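Local coordinates for gamma-glutamyl-gamma-aminobutyraldehyde dehydrogenase (Burkholderia cenocepacia, PDB 4LIH), which probably oxidises aldehydes such as gamma-glutamyl-gamma-aminobutyraldehyde to the corresponding acids, with NAD(P)+ as the electron acceptor, at residues M348-L361 / R379-P391. Sequence-based numbering, arbitrary orientation. Where two conformers were deposited one is given.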
loop_
_atom_site.group_PDB
_atom_site.type_symbol
_atom_site.label_atom_id
_atom_site.label_comp_id
_atom_site.label_asym_id
_atom_site.label_seq_id
_atom_site.Cartn_x
_atom_site.Cartn_y
_atom_site.Cartn_z
ATOM N N MET A 348 -17.744 31.158 22.719
ATOM C CA MET A 348 -18.836 31.287 21.731
ATOM C C MET A 348 -18.836 32.692 21.155
ATOM O O MET A 348 -19.006 33.685 21.892
ATOM C CB MET A 348 -20.202 31.053 22.381
ATOM C CG MET A 348 -21.390 31.316 21.466
ATOM S SD MET A 348 -22.135 29.836 20.805
ATOM C CE MET A 348 -23.128 29.342 22.201
ATOM N N GLY A 349 -18.714 32.779 19.841
ATOM C CA GLY A 349 -18.689 34.070 19.150
ATOM C C GLY A 349 -20.029 34.411 18.520
ATOM O O GLY A 349 -21.055 34.132 19.072
ATOM N N ALA A 350 -19.988 35.031 17.365
ATOM C CA ALA A 350 -21.163 35.601 16.707
ATOM C C ALA A 350 -21.646 34.657 15.647
ATOM O O ALA A 350 -20.829 33.985 15.005
ATOM C CB ALA A 350 -20.808 36.940 16.077
ATOM N N ILE A 351 -22.962 34.630 15.448
ATOM C CA ILE A 351 -23.578 33.983 14.274
ATOM C C ILE A 351 -23.310 34.820 13.032
ATOM O O ILE A 351 -23.236 36.054 13.098
ATOM C CB ILE A 351 -25.086 33.789 14.500
ATOM C CG1 ILE A 351 -25.303 32.983 15.787
ATOM C CG2 ILE A 351 -25.736 33.130 13.285
ATOM C CD1 ILE A 351 -24.696 31.567 15.744
ATOM N N VAL A 352 -23.148 34.180 11.878
ATOM C CA VAL A 352 -22.497 34.863 10.753
ATOM C C VAL A 352 -23.239 36.110 10.237
ATOM O O VAL A 352 -22.598 37.099 9.884
ATOM C CB VAL A 352 -22.195 33.905 9.603
ATOM C CG1 VAL A 352 -23.456 33.567 8.841
ATOM C CG2 VAL A 352 -21.147 34.517 8.674
ATOM N N ASP A 353 -24.571 36.065 10.225
ATOM C CA ASP A 353 -25.409 37.215 9.862
ATOM C C ASP A 353 -26.837 37.098 10.393
ATOM O O ASP A 353 -27.208 36.112 11.019
ATOM C CB ASP A 353 -25.378 37.501 8.338
ATOM C CG ASP A 353 -25.905 36.347 7.474
ATOM O OD1 ASP A 353 -26.693 35.492 7.914
ATOM O OD2 ASP A 353 -25.562 36.320 6.281
ATOM N N GLY A 354 -27.653 38.122 10.145
ATOM C CA GLY A 354 -29.027 38.141 10.681
ATOM C C GLY A 354 -29.871 37.026 10.114
ATOM O O GLY A 354 -30.704 36.454 10.814
ATOM N N ILE A 355 -29.676 36.694 8.849
ATOM C CA ILE A 355 -30.487 35.629 8.233
ATOM C C ILE A 355 -30.202 34.265 8.905
ATOM O O ILE A 355 -31.139 33.481 9.183
ATOM C CB ILE A 355 -30.290 35.574 6.699
ATOM C CG1 ILE A 355 -31.000 36.775 6.061
ATOM C CG2 ILE A 355 -30.810 34.271 6.101
ATOM C CD1 ILE A 355 -30.627 36.970 4.601
ATOM N N GLN A 356 -28.929 33.995 9.197
ATOM C CA GLN A 356 -28.578 32.773 9.925
ATOM C C GLN A 356 -29.112 32.788 11.347
ATOM O O GLN A 356 -29.651 31.782 11.828
ATOM C CB GLN A 356 -27.066 32.540 9.928
ATOM C CG GLN A 356 -26.573 31.959 8.622
ATOM C CD GLN A 356 -27.390 30.767 8.178
ATOM O OE1 GLN A 356 -27.752 30.639 6.995
ATOM N NE2 GLN A 356 -27.686 29.872 9.128
ATOM N N LEU A 357 -28.963 33.927 12.014
ATOM C CA LEU A 357 -29.515 34.107 13.350
ATOM C C LEU A 357 -31.024 33.820 13.362
ATOM O O LEU A 357 -31.510 33.069 14.228
ATOM C CB LEU A 357 -29.210 35.536 13.870
ATOM C CG LEU A 357 -29.706 35.805 15.290
ATOM C CD1 LEU A 357 -29.062 34.855 16.277
ATOM C CD2 LEU A 357 -29.395 37.233 15.711
ATOM N N GLU A 358 -31.745 34.374 12.393
ATOM C CA GLU A 358 -33.205 34.213 12.310
ATOM C C GLU A 358 -33.633 32.759 12.087
ATOM O O GLU A 358 -34.604 32.274 12.688
ATOM C CB GLU A 358 -33.754 35.144 11.223
ATOM C CG GLU A 358 -33.607 36.594 11.641
ATOM C CD GLU A 358 -33.923 37.618 10.569
ATOM O OE1 GLU A 358 -33.648 37.442 9.356
ATOM O OE2 GLU A 358 -34.433 38.649 10.988
ATOM N N ARG A 359 -32.875 32.066 11.240
ATOM C CA ARG A 359 -33.082 30.642 10.947
ATOM C C ARG A 359 -32.895 29.799 12.197
ATOM O O ARG A 359 -33.727 28.955 12.534
ATOM C CB ARG A 359 -32.099 30.179 9.842
ATOM C CG ARG A 359 -31.928 28.685 9.720
ATOM C CD ARG A 359 -31.358 28.296 8.360
ATOM N NE ARG A 359 -31.355 26.835 8.172
ATOM C CZ ARG A 359 -32.296 26.130 7.517
ATOM N NH1 ARG A 359 -33.367 26.711 6.981
ATOM N NH2 ARG A 359 -32.180 24.813 7.412
ATOM N N VAL A 360 -31.803 30.041 12.913
ATOM C CA VAL A 360 -31.584 29.388 14.202
ATOM C C VAL A 360 -32.710 29.702 15.230
ATOM O O VAL A 360 -33.208 28.810 15.921
ATOM C CB VAL A 360 -30.198 29.754 14.787
ATOM C CG1 VAL A 360 -30.074 29.298 16.234
ATOM C CG2 VAL A 360 -29.083 29.172 13.927
ATOM N N LEU A 361 -33.100 30.961 15.349
ATOM C CA LEU A 361 -34.172 31.298 16.274
ATOM C C LEU A 361 -35.483 30.601 15.852
ATOM O O LEU A 361 -36.286 30.246 16.694
ATOM C CB LEU A 361 -34.318 32.810 16.409
ATOM C CG LEU A 361 -33.065 33.522 16.966
ATOM C CD1 LEU A 361 -33.104 35.040 16.745
ATOM C CD2 LEU A 361 -32.791 33.159 18.425
ATOM N N ARG A 379 -31.897 34.946 21.916
ATOM C CA ARG A 379 -30.999 35.923 21.354
ATOM C C ARG A 379 -30.406 36.787 22.472
ATOM O O ARG A 379 -31.095 37.099 23.446
ATOM C CB ARG A 379 -31.716 36.817 20.345
ATOM C CG ARG A 379 -30.797 37.864 19.730
ATOM C CD ARG A 379 -31.495 38.670 18.660
ATOM N NE ARG A 379 -30.565 39.555 17.946
ATOM C CZ ARG A 379 -30.855 40.227 16.832
ATOM N NH1 ARG A 379 -32.072 40.132 16.293
ATOM N NH2 ARG A 379 -29.943 41.013 16.256
ATOM N N VAL A 380 -29.142 37.180 22.322
ATOM C CA VAL A 380 -28.485 38.077 23.279
ATOM C C VAL A 380 -27.693 39.193 22.581
ATOM O O VAL A 380 -27.437 39.142 21.375
ATOM C CB VAL A 380 -27.584 37.312 24.272
ATOM C CG1 VAL A 380 -28.411 36.578 25.329
ATOM C CG2 VAL A 380 -26.702 36.328 23.553
ATOM N N ASN A 381 -27.373 40.240 23.340
ATOM C CA ASN A 381 -26.519 41.314 22.853
ATOM C C ASN A 381 -26.919 41.943 21.528
ATOM O O ASN A 381 -26.058 42.348 20.734
ATOM C CB ASN A 381 -25.078 40.801 22.764
ATOM C CG ASN A 381 -24.618 40.163 24.060
ATOM O OD1 ASN A 381 -24.636 40.805 25.097
ATOM N ND2 ASN A 381 -24.205 38.903 24.003
ATOM N N ALA A 382 -28.221 42.047 21.302
ATOM C CA ALA A 382 -28.745 42.642 20.074
ATOM C C ALA A 382 -28.217 44.067 19.896
ATOM O O ALA A 382 -27.977 44.511 18.767
ATOM C CB ALA A 382 -30.258 42.646 20.086
ATOM N N GLU A 383 -28.040 44.762 21.030
ATOM C CA GLU A 383 -27.589 46.161 21.045
ATOM C C GLU A 383 -26.187 46.404 20.469
ATOM O O GLU A 383 -25.871 47.532 20.077
ATOM C CB GLU A 383 -27.671 46.736 22.472
ATOM C CG GLU A 383 -26.611 46.249 23.468
ATOM C CD GLU A 383 -26.800 44.813 23.952
ATOM O OE1 GLU A 383 -27.913 44.253 23.798
ATOM O OE2 GLU A 383 -25.814 44.245 24.484
ATOM N N THR A 384 -25.364 45.354 20.387
ATOM C CA THR A 384 -24.015 45.484 19.838
ATOM C C THR A 384 -24.013 45.692 18.330
ATOM O O THR A 384 -23.000 46.077 17.761
ATOM C CB THR A 384 -23.166 44.228 20.110
ATOM O OG1 THR A 384 -23.784 43.100 19.483
ATOM C CG2 THR A 384 -22.994 44.012 21.606
ATOM N N GLY A 385 -25.135 45.398 17.684
ATOM C CA GLY A 385 -25.212 45.359 16.233
ATOM C C GLY A 385 -24.767 44.015 15.626
ATOM O O GLY A 385 -24.876 43.812 14.414
ATOM N N GLY A 386 -24.285 43.100 16.461
ATOM C CA GLY A 386 -23.899 41.757 16.002
ATOM C C GLY A 386 -24.933 40.692 16.331
ATOM O O GLY A 386 -25.992 40.983 16.905
ATOM N N PHE A 387 -24.611 39.444 15.990
ATOM C CA PHE A 387 -25.591 38.362 15.963
ATOM C C PHE A 387 -25.183 37.254 16.916
ATOM O O PHE A 387 -24.207 36.602 16.687
ATOM C CB PHE A 387 -25.700 37.865 14.537
ATOM C CG PHE A 387 -25.931 38.983 13.560
ATOM C CD1 PHE A 387 -27.150 39.615 13.539
ATOM C CD2 PHE A 387 -24.919 39.448 12.752
ATOM C CE1 PHE A 387 -27.387 40.675 12.679
ATOM C CE2 PHE A 387 -25.135 40.486 11.891
ATOM C CZ PHE A 387 -26.351 41.118 11.855
ATOM N N TYR A 388 -25.945 37.092 17.999
ATOM C CA TYR A 388 -25.555 36.248 19.140
ATOM C C TYR A 388 -26.776 35.508 19.705
ATOM O O TYR A 388 -27.855 36.082 19.795
ATOM C CB TYR A 388 -24.937 37.090 20.242
ATOM C CG TYR A 388 -23.692 37.856 19.851
ATOM C CD1 TYR A 388 -22.426 37.272 19.906
ATOM C CD2 TYR A 388 -23.782 39.146 19.425
ATOM C CE1 TYR A 388 -21.294 37.974 19.546
ATOM C CE2 TYR A 388 -22.650 39.875 19.080
ATOM C CZ TYR A 388 -21.420 39.287 19.106
ATOM O OH TYR A 388 -20.299 40.038 18.764
ATOM N N VAL A 389 -26.586 34.242 20.057
ATOM C CA VAL A 389 -27.667 33.379 20.564
ATOM C C VAL A 389 -27.028 32.466 21.589
ATOM O O VAL A 389 -25.892 31.996 21.416
ATOM C CB VAL A 389 -28.425 32.652 19.410
ATOM C CG1 VAL A 389 -27.508 31.766 18.599
ATOM C CG2 VAL A 389 -29.623 31.865 19.920
ATOM N N GLU A 390 -27.734 32.256 22.687
ATOM C CA GLU A 390 -27.247 31.397 23.755
ATOM C C GLU A 390 -27.075 29.933 23.311
ATOM O O GLU A 390 -27.810 29.458 22.446
ATOM C CB GLU A 390 -28.193 31.420 24.948
ATOM C CG GLU A 390 -28.331 32.747 25.659
ATOM C CD GLU A 390 -29.521 32.791 26.605
ATOM O OE1 GLU A 390 -30.557 32.141 26.334
ATOM O OE2 GLU A 390 -29.384 33.448 27.656
ATOM N N PRO A 391 -26.139 29.200 23.952
ATOM C CA PRO A 391 -26.128 27.739 23.722
ATOM C C PRO A 391 -27.398 27.108 24.281
ATOM O O PRO A 391 -27.753 27.345 25.443
ATOM C CB PRO A 391 -24.890 27.277 24.479
ATOM C CG PRO A 391 -24.759 28.273 25.588
ATOM C CD PRO A 391 -25.213 29.589 25.025
HETATM O O HOH W 1 -23.756 33.235 19.447
#
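Arg379 meets helix 354-370 through Leu357, whose CD2 methyl sits over one face of the guanidinium, 3.4 Å from Arg379 NE and nearer the rim of the group than its middle. The arginine reaches this far because its chain is fully extended from CG to NE, and the two side chains cross at about a right angle. Beyond the 3-10 segment 382-384, Thr384 OG1 accepts from Gly386 N in an ST turn, just before Phe387 comes back to the helix. The Phe387 ring lies flat against the start of the helix: Gly354 N stands above its centre, 3.6 Å from Phe387 CE1, and Gly354 CA makes a CH-pi contact at 4.0 Å from the ring centroid. Leu357 CD2 lies at the edge of the same ring, near its plane. The helix start beneath it is capped by Asp353 OD1, which accepts from Gln356 N, while Asp353 OD2 forms a salt bridge with Lys203. Phe387 O receives Ile351 N at 2.6 Å, with the donor tilted 28° from the carbonyl plane. Tyr388 brings CE1 to within 3.7 Å of Ala350 CB, and its hydroxyl is hydrogen-bonded to Ile51 O. A water extends the link between the backbones, donating to Gly349 O and accepting from Val389 N. Val389 spreads its two methyls among helix and loop: CG1, held between the backbone N and carbonyl carbon (chi1 60°), packs on Ile351 CG1, and CG2 lies 3.7 Å from Leu361 CD2. At Pro391 the ring CD meets Met348 CE at 3.5 Å. Together these contacts pack the capped start of helix 354-370 and its lead-in loop against the strand pair 379-380 and 388-395, with Phe387 just before the second strand, a helix-on-sheet arrangement within the aldehyde dehydrogenase fold, away from the predicted active-site Glu274.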